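Conserved hypothetical protein NMB0706 (Neisseria meningitidis, PDB 1RV9) is of unknown function but belongs to the family named multi-copper polyphenol oxidoreductase laccase, and so may be an enzyme. Local coordinates at residues A[45-50]-A[64-69]; A[162-167]-A[220-225]. One frame throughout, in Å; residues are numbered along the deposited sequence.

Interaction 1. Residues A[45-50]-A[64-69]; sequences QSLNLG and REIVQQ
Leu49 and Arg64 mark the closest approach of two backbones, 5.9 Å between their CA atoms, where the irregular loop 45-50 runs past the helix segment 64-69 and an inverse gamma turn centred on Leu47 bends the chain. One carbonyl takes the polar load. Arg64 reaches Leu49 O side-on with two nitrogens, NE at 2.9 Å from Leu49 O and NH2 equally close, and the oxygen lies only 7° out of the guanidinium plane. The NH2 bond arrives nearly in line with the C=O, whereas NE comes in at a wider slant; both N-H bonds are bent because their hydrogens converge on the same atom. An extended chain from CG to NE carries the guanidinium back along the helix to the loop.

The rest of the contact is apolar. Leu49 CG stands anti to its carbonyl carbon (chi1 -57°), which turns the isobutyl group to the helix: CD2 sits 3.7 Å from Val67 CG2 and 3.9 Å from Arg64 CG. Leu47 adds its two methyls separately, CD2 at 4.1 Å from Val67 CG2 and CD1 at 4.2 Å from Ile66 CG2. Within the loop, Asn48 OD1 accepts from Gly50 N in an Asx turn, which shapes the backbone on both sides of the Leu49 carbonyl.

Leu49 and Val67 also rest on strands 28-33 and 248-254. Tyr77 makes a cation-pi contact with Arg64, whose positive charge is probably stabilised in part by that ring and the carbonyl dipole, while its paired in-plane hydrogen bonds to one oxygen should fix the guanidinium's rotation.

Interaction 2. Residues A[162-167]-A[220-225]; sequences AYLGPA and GGVYGG
Two parallel strands pair here at one margin of the six-stranded mixed sheet, 221-224 being the outermost strand and 160-164 its inner neighbour; the segments 162-164 and 221-224 run 29° apart in direction. Ala162 N donates to Gly221 O, and Ala162 O receives Tyr223 N at 2.8 Å in a nearly straight bond. Leu164 N then reaches Tyr223 O at 2.7 Å, and Gly225 N closes the series on Leu164 O at a more bent 143°.

Leu164 CG packs 3.8 Å from Val222 CG1, the two side chains crossing at a slant. The phenol of Tyr163, with CG anti to the backbone N (chi1 -176°), runs along its own strand, so that CE1 comes obliquely to 3.6 Å from Gly224 CA; its CD1 also lies 4.1 Å from Tyr223 CB. Glycine suits position 224: its backbone angles, and the nearness of Leu164 O and the Tyr163 ring, leave no room for a CB.

Helix 206-217 packs against the side bearing Ala162 and Val222, which both touch Leu214, and Leu164 meets Ala210 and Tyr207. The tyrosines take the other face, Tyr163 against Ala20 and Tyr223 against Trp22 and Pro23, while strand 119-125 continues the sheet beyond 160-164.

How the interactions relate
Along the chain, both segments of interaction 1 precede those of interaction 2. Their centres lie 23 Å apart and their nearest atoms about 11 Å, so they do not touch. Interaction 1 is local, joining a loop to the helix that follows it, 57-71, the two segments 14 residues apart. Interaction 2 spans 53 residues and adds the outermost strand, 221-224, beside helix 206-217. Interaction 1 packs a loop and helix against the five-stranded sheet, through Leu49 and Val67, whereas interaction 2 is itself a strand pair of the six-stranded one. Two sheets, each with helical cover, are consistent with the alpha-beta-beta-alpha architecture of this protein.

Interaction 1. Residues A[45-50]-A[64-69]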
# COMPACT_ATOMS: atom_id res chain seq x y z
N GLN A 45 -13.06 -9.45 -11.09
CA GLN A 45 -12.14 -10.15 -11.92
C GLN A 45 -10.65 -10.24 -11.81
O GLN A 45 -9.81 -9.33 -12.01
CB GLN A 45 -12.52 -10.12 -13.40
CG GLN A 45 -12.45 -8.92 -14.30
CD GLN A 45 -13.21 -9.31 -15.55
OE1 GLN A 45 -14.44 -9.34 -15.55
NE2 GLN A 45 -12.49 -9.69 -16.60
N SER A 46 -10.53 -11.51 -11.43
CA SER A 46 -9.54 -12.46 -11.15
C SER A 46 -8.71 -12.48 -9.89
O SER A 46 -9.10 -13.15 -8.91
CB SER A 46 -8.87 -12.73 -12.51
OG SER A 46 -7.50 -12.63 -12.52
N LEU A 47 -7.60 -11.78 -9.82
CA LEU A 47 -6.88 -11.94 -8.55
C LEU A 47 -7.29 -11.11 -7.34
O LEU A 47 -6.48 -10.35 -6.80
CB LEU A 47 -5.36 -11.90 -8.75
CG LEU A 47 -4.45 -12.58 -7.72
CD1 LEU A 47 -4.53 -14.11 -7.80
CD2 LEU A 47 -3.01 -12.14 -8.02
N ASN A 48 -8.51 -11.34 -6.84
CA ASN A 48 -8.97 -10.61 -5.66
C ASN A 48 -8.48 -11.24 -4.37
O ASN A 48 -8.79 -12.40 -4.07
CB ASN A 48 -10.50 -10.55 -5.62
CG ASN A 48 -11.01 -9.99 -4.32
OD1 ASN A 48 -10.47 -9.02 -3.80
ND2 ASN A 48 -12.07 -10.60 -3.78
N LEU A 49 -7.71 -10.47 -3.61
CA LEU A 49 -7.16 -10.96 -2.36
C LEU A 49 -7.91 -10.49 -1.12
O LEU A 49 -7.55 -10.87 -0.01
CB LEU A 49 -5.69 -10.54 -2.26
CG LEU A 49 -4.82 -11.02 -3.43
CD1 LEU A 49 -3.47 -10.33 -3.38
CD2 LEU A 49 -4.67 -12.53 -3.36
N GLY A 50 -8.96 -9.68 -1.31
CA GLY A 50 -9.72 -9.18 -0.17
C GLY A 50 -10.91 -10.04 0.21
O GLY A 50 -11.70 -10.43 -0.64
N ARG A 64 -5.30 -16.24 -2.80
CA ARG A 64 -4.24 -16.06 -1.82
C ARG A 64 -3.25 -17.21 -1.90
O ARG A 64 -2.06 -17.04 -1.63
CB ARG A 64 -4.83 -15.93 -0.41
CG ARG A 64 -5.55 -14.61 -0.19
CD ARG A 64 -5.99 -14.43 1.25
NE ARG A 64 -6.51 -13.09 1.50
CZ ARG A 64 -6.82 -12.62 2.71
NH1 ARG A 64 -6.64 -13.39 3.77
NH2 ARG A 64 -7.28 -11.39 2.85
N GLU A 65 -3.73 -18.38 -2.29
CA GLU A 65 -2.86 -19.54 -2.44
C GLU A 65 -1.92 -19.29 -3.61
O GLU A 65 -0.73 -19.60 -3.54
CB GLU A 65 -3.68 -20.79 -2.73
CG GLU A 65 -4.24 -21.45 -1.50
CD GLU A 65 -5.01 -22.70 -1.85
OE1 GLU A 65 -4.57 -23.45 -2.75
OE2 GLU A 65 -6.05 -22.94 -1.20
N ILE A 66 -2.47 -18.75 -4.69
CA ILE A 66 -1.69 -18.44 -5.88
C ILE A 66 -0.58 -17.47 -5.51
O ILE A 66 0.56 -17.60 -5.97
CB ILE A 66 -2.59 -17.82 -6.97
CG1 ILE A 66 -3.56 -18.88 -7.50
CG2 ILE A 66 -1.73 -17.29 -8.12
CD1 ILE A 66 -4.58 -18.34 -8.48
N VAL A 67 -0.90 -16.49 -4.68
CA VAL A 67 0.10 -15.51 -4.26
C VAL A 67 1.15 -16.15 -3.35
O VAL A 67 2.34 -15.89 -3.51
CB VAL A 67 -0.56 -14.31 -3.53
CG1 VAL A 67 0.50 -13.47 -2.84
CG2 VAL A 67 -1.31 -13.46 -4.54
N GLN A 68 0.71 -16.99 -2.42
CA GLN A 68 1.65 -17.64 -1.51
C GLN A 68 2.65 -18.47 -2.30
O GLN A 68 3.84 -18.51 -1.96
CB GLN A 68 0.92 -18.52 -0.51
CG GLN A 68 1.80 -18.98 0.64
CD GLN A 68 1.06 -19.86 1.62
OE1 GLN A 68 0.84 -21.05 1.36
NE2 GLN A 68 0.67 -19.29 2.75
N GLN A 69 2.18 -19.14 -3.35
CA GLN A 69 3.04 -19.96 -4.20
C GLN A 69 4.15 -19.10 -4.78
O GLN A 69 5.30 -19.54 -4.90
CB GLN A 69 2.24 -20.58 -5.34
CG GLN A 69 1.26 -21.65 -4.90
CD GLN A 69 1.94 -22.82 -4.22
OE1 GLN A 69 2.80 -23.47 -4.81
NE2 GLN A 69 1.55 -23.09 -2.98

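Interaction 2. Residues A[162-167]-A[220-225]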
# COMPACT_ATOMS: atom_id res chain seq x y z
N ALA A 162 11.55 4.09 0.38
CA ALA A 162 10.13 3.78 0.33
C ALA A 162 9.67 3.64 -1.11
O ALA A 162 10.16 4.33 -2.00
CB ALA A 162 9.33 4.89 1.02
N TYR A 163 8.73 2.73 -1.33
CA TYR A 163 8.19 2.52 -2.67
C TYR A 163 6.71 2.84 -2.67
O TYR A 163 5.95 2.32 -1.85
CB TYR A 163 8.39 1.07 -3.11
CG TYR A 163 7.95 0.81 -4.53
CD1 TYR A 163 8.69 1.27 -5.61
CD2 TYR A 163 6.77 0.11 -4.79
CE1 TYR A 163 8.28 1.05 -6.92
CE2 TYR A 163 6.34 -0.11 -6.09
CZ TYR A 163 7.10 0.35 -7.15
OH TYR A 163 6.67 0.12 -8.44
N LEU A 164 6.31 3.72 -3.58
CA LEU A 164 4.91 4.10 -3.70
C LEU A 164 4.28 3.15 -4.70
O LEU A 164 4.58 3.19 -5.90
CB LEU A 164 4.79 5.55 -4.18
CG LEU A 164 5.55 6.58 -3.35
CD1 LEU A 164 5.33 7.97 -3.94
CD2 LEU A 164 5.08 6.53 -1.90
N GLY A 165 3.40 2.28 -4.20
CA GLY A 165 2.74 1.31 -5.04
C GLY A 165 1.63 1.90 -5.88
O GLY A 165 1.38 3.11 -5.83
N PRO A 166 0.92 1.08 -6.67
CA PRO A 166 -0.17 1.55 -7.52
C PRO A 166 -1.33 2.13 -6.73
O PRO A 166 -1.90 1.45 -5.87
CB PRO A 166 -0.55 0.30 -8.31
CG PRO A 166 -0.28 -0.80 -7.34
CD PRO A 166 1.05 -0.39 -6.73
N ALA A 167 -1.68 3.38 -7.01
CA ALA A 167 -2.78 4.04 -6.32
C ALA A 167 -3.56 4.90 -7.31
O ALA A 167 -3.22 4.97 -8.49
CB ALA A 167 -2.24 4.92 -5.19
N GLY A 220 15.51 8.48 3.31
CA GLY A 220 16.53 8.72 2.31
C GLY A 220 16.14 8.74 0.84
O GLY A 220 16.67 9.53 0.07
N GLY A 221 15.21 7.87 0.45
CA GLY A 221 14.80 7.84 -0.94
C GLY A 221 13.39 7.33 -1.12
O GLY A 221 12.94 6.45 -0.38
N VAL A 222 12.68 7.89 -2.10
CA VAL A 222 11.31 7.49 -2.40
C VAL A 222 11.21 7.16 -3.88
O VAL A 222 11.62 7.95 -4.74
CB VAL A 222 10.31 8.62 -2.05
CG1 VAL A 222 8.89 8.13 -2.27
CG2 VAL A 222 10.51 9.05 -0.61
N TYR A 223 10.66 5.98 -4.18
CA TYR A 223 10.54 5.50 -5.54
C TYR A 223 9.11 5.09 -5.89
O TYR A 223 8.25 5.00 -5.02
CB TYR A 223 11.47 4.30 -5.71
CG TYR A 223 12.90 4.61 -5.32
CD1 TYR A 223 13.78 5.18 -6.23
CD2 TYR A 223 13.34 4.41 -4.01
CE1 TYR A 223 15.08 5.54 -5.86
CE2 TYR A 223 14.63 4.76 -3.62
CZ TYR A 223 15.49 5.33 -4.55
OH TYR A 223 16.76 5.69 -4.17
N GLY A 224 8.86 4.87 -7.18
CA GLY A 224 7.54 4.47 -7.63
C GLY A 224 6.62 5.66 -7.87
O GLY A 224 7.09 6.76 -8.16
N GLY A 225 5.32 5.43 -7.75
CA GLY A 225 4.35 6.50 -7.94
C GLY A 225 4.12 6.89 -9.39
O GLY A 225 4.04 8.07 -9.71